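Local atomic coordinates of putative tryptophan halogenase (Xanthomonas campestris pv. campestris, PDB entry 6Y1W), a protein that is probably a flavin-dependent halogenase of the tryptophan halogenase family, expected to use FAD to halogenate its substrate. Residues A[119-123]-A[429-433]; A[33-37]-A[69-74]. One frame throughout, in Å; residues are numbered along the deposited sequence.

Contact 1 (A[119-123]-A[429-433]); sequences GFQHF and SGRVF. With MES (2-(N-morpholino)-ethanesulfonic acid), chain G.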
loop_
_atom_site.group_PDB
_atom_site.type_symbol
_atom_site.label_atom_id
_atom_site.label_comp_id
_atom_site.label_asym_id
_atom_site.label_seq_id
_atom_site.Cartn_x
_atom_site.Cartn_y
_atom_site.Cartn_z
ATOM N N GLY A 119 -5.089 -4.532 -16.184
ATOM C CA GLY A 119 -6.228 -5.125 -15.509
ATOM C C GLY A 119 -7.259 -5.643 -16.500
ATOM O O GLY A 119 -7.284 -5.263 -17.676
ATOM N N PHE A 120 -8.143 -6.518 -15.984
ATOM C CA PHE A 120 -9.145 -7.182 -16.832
ATOM C C PHE A 120 -9.953 -6.202 -17.674
ATOM O O PHE A 120 -10.363 -6.522 -18.800
ATOM C CB PHE A 120 -10.128 -7.981 -15.954
ATOM C CG PHE A 120 -11.297 -8.554 -16.752
ATOM C CD1 PHE A 120 -11.042 -9.561 -17.653
ATOM C CD2 PHE A 120 -12.605 -8.100 -16.549
ATOM C CE1 PHE A 120 -12.101 -10.133 -18.403
ATOM C CE2 PHE A 120 -13.670 -8.645 -17.309
ATOM C CZ PHE A 120 -13.391 -9.662 -18.253
ATOM N N GLN A 121 -10.251 -5.025 -17.129
ATOM C CA GLN A 121 -11.135 -4.102 -17.824
ATOM C C GLN A 121 -10.588 -3.692 -19.181
ATOM O O GLN A 121 -11.381 -3.307 -20.045
ATOM C CB GLN A 121 -11.448 -2.872 -16.969
ATOM C CG GLN A 121 -10.345 -1.809 -16.878
ATOM C CD GLN A 121 -9.269 -2.122 -15.843
ATOM O OE1 GLN A 121 -9.105 -3.267 -15.404
ATOM N NE2 GLN A 121 -8.444 -1.104 -15.530
ATOM N N HIS A 122 -9.259 -3.738 -19.381
ATOM C CA HIS A 122 -8.708 -3.391 -20.697
ATOM C C HIS A 122 -9.081 -4.427 -21.736
ATOM O O HIS A 122 -9.449 -4.065 -22.861
ATOM C CB HIS A 122 -7.190 -3.210 -20.600
ATOM C CG HIS A 122 -6.824 -2.051 -19.738
ATOM N ND1 HIS A 122 -6.961 -0.751 -20.174
ATOM C CD2 HIS A 122 -6.453 -1.981 -18.436
ATOM C CE1 HIS A 122 -6.643 0.073 -19.195
ATOM N NE2 HIS A 122 -6.332 -0.648 -18.127
ATOM N N PHE A 123 -9.057 -5.712 -21.364
ATOM C CA PHE A 123 -9.521 -6.759 -22.270
ATOM C C PHE A 123 -11.018 -6.648 -22.483
ATOM O O PHE A 123 -11.502 -6.809 -23.613
ATOM C CB PHE A 123 -9.129 -8.131 -21.725
ATOM C CG PHE A 123 -7.649 -8.262 -21.561
ATOM C CD1 PHE A 123 -6.851 -8.613 -22.636
ATOM C CD2 PHE A 123 -7.043 -7.923 -20.352
ATOM C CE1 PHE A 123 -5.469 -8.674 -22.515
ATOM C CE2 PHE A 123 -5.670 -7.986 -20.208
ATOM C CZ PHE A 123 -4.870 -8.354 -21.282
ATOM N N SER A 429 -7.870 6.556 -20.415
ATOM C CA SER A 429 -7.141 5.338 -20.717
ATOM C C SER A 429 -7.677 4.087 -20.040
ATOM O O SER A 429 -7.049 3.037 -20.152
ATOM C CB SER A 429 -5.663 5.506 -20.319
ATOM O OG SER A 429 -5.563 5.943 -18.972
ATOM N N GLY A 430 -8.798 4.170 -19.324
ATOM C CA GLY A 430 -9.343 2.996 -18.649
ATOM C C GLY A 430 -8.556 2.526 -17.448
ATOM O O GLY A 430 -8.758 1.403 -16.978
ATOM N N ARG A 431 -7.685 3.366 -16.920
ATOM C CA ARG A 431 -6.760 2.969 -15.864
ATOM C C ARG A 431 -7.245 3.371 -14.482
ATOM O O ARG A 431 -7.907 4.403 -14.308
ATOM C CB ARG A 431 -5.372 3.560 -16.133
ATOM C CG ARG A 431 -4.835 2.999 -17.459
ATOM C CD ARG A 431 -3.321 3.223 -17.623
ATOM N NE ARG A 431 -3.015 3.891 -18.889
ATOM C CZ ARG A 431 -2.667 3.284 -20.024
ATOM N NH1 ARG A 431 -2.416 4.026 -21.092
ATOM N NH2 ARG A 431 -2.534 1.950 -20.094
ATOM N N VAL A 432 -6.925 2.507 -13.502
ATOM C CA VAL A 432 -7.198 2.724 -12.086
ATOM C C VAL A 432 -5.962 2.241 -11.335
ATOM O O VAL A 432 -5.230 1.368 -11.801
ATOM C CB VAL A 432 -8.465 1.962 -11.589
ATOM C CG1 VAL A 432 -9.717 2.440 -12.377
ATOM C CG2 VAL A 432 -8.321 0.448 -11.789
ATOM N N PHE A 433 -5.746 2.783 -10.145
ATOM C CA PHE A 433 -4.665 2.306 -9.295
ATOM C C PHE A 433 -5.165 2.255 -7.864
ATOM O O PHE A 433 -6.186 2.865 -7.513
ATOM C CB PHE A 433 -3.432 3.197 -9.402
ATOM C CG PHE A 433 -3.653 4.597 -8.911
ATOM C CD1 PHE A 433 -4.125 5.584 -9.765
ATOM C CD2 PHE A 433 -3.380 4.930 -7.581
ATOM C CE1 PHE A 433 -4.307 6.876 -9.328
ATOM C CE2 PHE A 433 -3.569 6.202 -7.124
ATOM C CZ PHE A 433 -4.039 7.188 -7.990
HETATM O O1 MES G . -2.567 -5.375 -13.531
HETATM C C2 MES G . -3.226 -5.094 -12.287
HETATM C C3 MES G . -2.802 -3.761 -11.669
HETATM N N4 MES G . -2.859 -2.795 -12.765
HETATM C C5 MES G . -2.109 -3.025 -13.999
HETATM C C6 MES G . -1.543 -4.434 -13.891
HETATM C C7 MES G . -3.768 -1.655 -12.638
HETATM C C8 MES G . -3.576 -0.731 -13.840
HETATM S S MES G . -4.835 -1.053 -14.910
HETATM O O1S MES G . -4.276 -1.657 -16.125
HETATM O O2S MES G . -5.505 0.225 -15.218
HETATM O O3S MES G . -5.768 -2.013 -14.264
#
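Gln121 and His122, in the first turn of helix 120-129, meet the loop that leaves helix 417-429 in a buried polar contact, and the two segments together line a binding site for the sulfonate of a MES molecule, probably taken up from the crystallisation liquor. The direct link is one hydrogen bond: Gln121 NE2 donates to Gly430 O at 2.9 Å, nearly straight at 167° and in the plane of the Gln121 amide. Gln121 NE2 also donates a hydrogen bond to MES O3S at 3.1 Å, so both partners together fix how the amide is turned. The Gln121 chain gets there by a bend at chi2 (-82°). Gly430, with positive phi, is the first residue beyond the helix, and its turn brings two carbonyls up to the imidazole of His122. His122 CE1 lies 3.1 Å from Ser429 O, which sits at the ring edge, while Gly430 O approaches obliquely. Backbone groups of both segments complete the sulfonate site: Gly119 N bonds to MES O1S at 3.0 Å, and Val432 N to MES O2S at 3.2 Å. The CG of Arg431 packs at the edge of the His122 ring, but its guanidinium turns to the dimer interface, where NH1 forms a salt bridge with Asp373 of the second subunit. Val432 and Gln121 also rest on Ile446 of helix 442-451. From the helix side, His122 NE2 donates to MES O2S over 3.1 Å at 172°.

Contact 2 (A[33-37]-A[69-74]); sequences AALSK and FHRLLE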
loop_
_atom_site.group_PDB
_atom_site.type_symbol
_atom_site.label_atom_id
_atom_site.label_comp_id
_atom_site.label_asym_id
_atom_site.label_seq_id
_atom_site.Cartn_x
_atom_site.Cartn_y
_atom_site.Cartn_z
ATOM N N ALA A 33 -14.162 -3.994 23.268
ATOM C CA ALA A 33 -13.951 -5.404 22.958
ATOM C C ALA A 33 -12.532 -5.662 22.489
ATOM O O ALA A 33 -11.859 -6.579 22.981
ATOM C CB ALA A 33 -14.966 -5.853 21.888
ATOM N N ALA A 34 -12.055 -4.870 21.520
ATOM C CA ALA A 34 -10.716 -5.099 20.994
ATOM C C ALA A 34 -9.650 -4.767 22.034
ATOM O O ALA A 34 -8.655 -5.500 22.146
ATOM C CB ALA A 34 -10.500 -4.267 19.726
ATOM N N LEU A 35 -9.827 -3.657 22.769
ATOM C CA LEU A 35 -8.814 -3.259 23.747
ATOM C C LEU A 35 -8.735 -4.267 24.886
ATOM O O LEU A 35 -7.632 -4.607 25.338
ATOM C CB LEU A 35 -9.133 -1.858 24.287
ATOM C CG LEU A 35 -8.179 -1.296 25.326
ATOM C CD1 LEU A 35 -6.796 -1.146 24.645
ATOM C CD2 LEU A 35 -8.707 0.076 25.840
ATOM N N SER A 36 -9.891 -4.760 25.368
ATOM C CA SER A 36 -9.863 -5.682 26.498
ATOM C C SER A 36 -9.361 -7.055 26.073
ATOM O O SER A 36 -8.626 -7.707 26.829
ATOM C CB SER A 36 -11.242 -5.774 27.176
ATOM O OG SER A 36 -12.209 -6.426 26.332
ATOM N N LYS A 37 -9.726 -7.500 24.865
ATOM C CA LYS A 37 -9.205 -8.764 24.343
ATOM C C LYS A 37 -7.682 -8.769 24.342
ATOM O O LYS A 37 -7.053 -9.680 24.899
ATOM C CB LYS A 37 -9.752 -9.010 22.923
ATOM C CG LYS A 37 -8.863 -9.957 22.036
ATOM C CD LYS A 37 -8.927 -11.359 22.514
ATOM C CE LYS A 37 -8.151 -12.302 21.579
ATOM N NZ LYS A 37 -8.362 -13.639 22.079
ATOM N N PHE A 69 -11.771 -8.192 11.492
ATOM C CA PHE A 69 -11.888 -7.767 12.899
ATOM C C PHE A 69 -12.261 -8.942 13.810
ATOM O O PHE A 69 -11.684 -9.131 14.895
ATOM C CB PHE A 69 -12.969 -6.662 13.002
ATOM C CG PHE A 69 -13.007 -5.923 14.342
ATOM C CD1 PHE A 69 -11.905 -5.205 14.790
ATOM C CD2 PHE A 69 -14.180 -5.931 15.110
ATOM C CE1 PHE A 69 -11.977 -4.466 16.005
ATOM C CE2 PHE A 69 -14.259 -5.228 16.337
ATOM C CZ PHE A 69 -13.167 -4.492 16.768
ATOM N N HIS A 70 -13.229 -9.752 13.388
ATOM C CA HIS A 70 -13.653 -10.854 14.240
ATOM C C HIS A 70 -12.595 -11.943 14.298
ATOM O O HIS A 70 -12.458 -12.592 15.339
ATOM C CB HIS A 70 -15.011 -11.391 13.755
ATOM C CG HIS A 70 -16.103 -10.421 14.025
ATOM N ND1 HIS A 70 -17.379 -10.559 13.521
ATOM C CD2 HIS A 70 -16.118 -9.307 14.796
ATOM C CE1 HIS A 70 -18.124 -9.553 13.948
ATOM N NE2 HIS A 70 -17.386 -8.782 14.723
ATOM N N ARG A 71 -11.802 -12.101 13.240
ATOM C CA ARG A 71 -10.665 -13.010 13.324
ATOM C C ARG A 71 -9.645 -12.537 14.337
ATOM O O ARG A 71 -9.065 -13.356 15.060
ATOM C CB ARG A 71 -10.012 -13.167 11.961
ATOM C CG ARG A 71 -10.877 -13.973 11.081
ATOM C CD ARG A 71 -10.114 -14.598 9.943
ATOM N NE ARG A 71 -11.107 -15.292 9.142
ATOM C CZ ARG A 71 -11.407 -14.990 7.891
ATOM N NH1 ARG A 71 -10.758 -14.004 7.273
ATOM N NH2 ARG A 71 -12.358 -15.686 7.268
ATOM N N LEU A 72 -9.369 -11.228 14.373
ATOM C CA LEU A 72 -8.409 -10.722 15.356
ATOM C C LEU A 72 -8.931 -10.946 16.766
ATOM O O LEU A 72 -8.162 -11.270 17.678
ATOM C CB LEU A 72 -8.142 -9.215 15.155
ATOM C CG LEU A 72 -7.725 -8.774 13.754
ATOM C CD1 LEU A 72 -7.551 -7.252 13.706
ATOM C CD2 LEU A 72 -6.474 -9.492 13.292
ATOM N N LEU A 73 -10.230 -10.750 16.967
ATOM C CA LEU A 73 -10.798 -10.851 18.309
ATOM C C LEU A 73 -11.170 -12.289 18.654
ATOM O O LEU A 73 -11.555 -12.557 19.803
ATOM C CB LEU A 73 -12.036 -9.952 18.448
ATOM C CG LEU A 73 -11.764 -8.507 18.885
ATOM C CD1 LEU A 73 -10.759 -7.812 17.968
ATOM C CD2 LEU A 73 -13.062 -7.659 18.997
ATOM N N GLU A 74 -11.051 -13.214 17.697
ATOM C CA GLU A 74 -11.504 -14.602 17.870
ATOM C C GLU A 74 -12.981 -14.673 18.261
ATOM O O GLU A 74 -13.392 -15.419 19.156
ATOM C CB GLU A 74 -10.601 -15.320 18.879
ATOM C CG GLU A 74 -9.180 -15.312 18.369
ATOM C CD GLU A 74 -8.238 -16.010 19.307
ATOM O OE1 GLU A 74 -7.643 -15.313 20.105
ATOM O OE2 GLU A 74 -8.110 -17.244 19.267
HETATM O O HOH W 1 -11.056 -13.870 22.154
#
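Leu73 lies against the small side chains of Ala33 and Ala34, and its two methyls divide the work: CD2 meets Ala33 CB at 3.9 Å, whereas CD1 touches Ala34 CB at 4.0 Å. Ala34 CB is also approached by the end of the Phe69 ring, with CZ at 4.0 Å. Phe69 extends its ring to this point with CG opposite the backbone N (chi1 -168°), and within its own helix it receives Leu73 CD1 over one face, toward the rim. Phe177 of helix 167-180 adjoins both Ala33 and Leu73, while Ile358 and Leu362 of helix 350-363 cover Ala34. The short helical segments run in the same general direction, their axes 10.6 Å apart at closest and inclined by 27°. Helix 25-39 is the one that follows the first strand and the glycine-rich turn of the Rossmann-type nucleotide-binding fold, and helix 65-73 packs along it. The latter ends in a Schellman motif with Glu74, at positive phi, as its C' residue. Beyond this end, Lys37 bends at chi2 (71°) and passes its aliphatic chain by the Leu73 carbonyl. Lys37 NZ forms a salt bridge with Glu74 OE1 at 2.7 Å, coming from above the carboxylate plane, and the two side chains cross at about a right angle. A water accepts from Lys37 NZ at 2.7 Å and donates to Leu73 O over the same distance, linking the ammonium to the Leu73 carbonyl.

In the fold
Contacts 1 and 2 lie far apart in the chain fold, with centres 37 Å apart and nearest atoms about 23 Å apart, and in sequence contact 2 closes before contact 1 opens. Contact 2 belongs to the nucleotide-binding part: the side chain of Phe69 is about 7 Å from that of Ile351 and about 8 Å from that of Thr26, both predicted to bind FAD, although no FAD is bound in this structure. Contact 1 is remote from the predicted cofactor and substrate residues, and the side chain of Val432 lies about 11 Å from a bound butanediol. Both border the second subunit, contact 1 through Arg431, contact 2 through Leu72, which packs on Trp116 of that subunit.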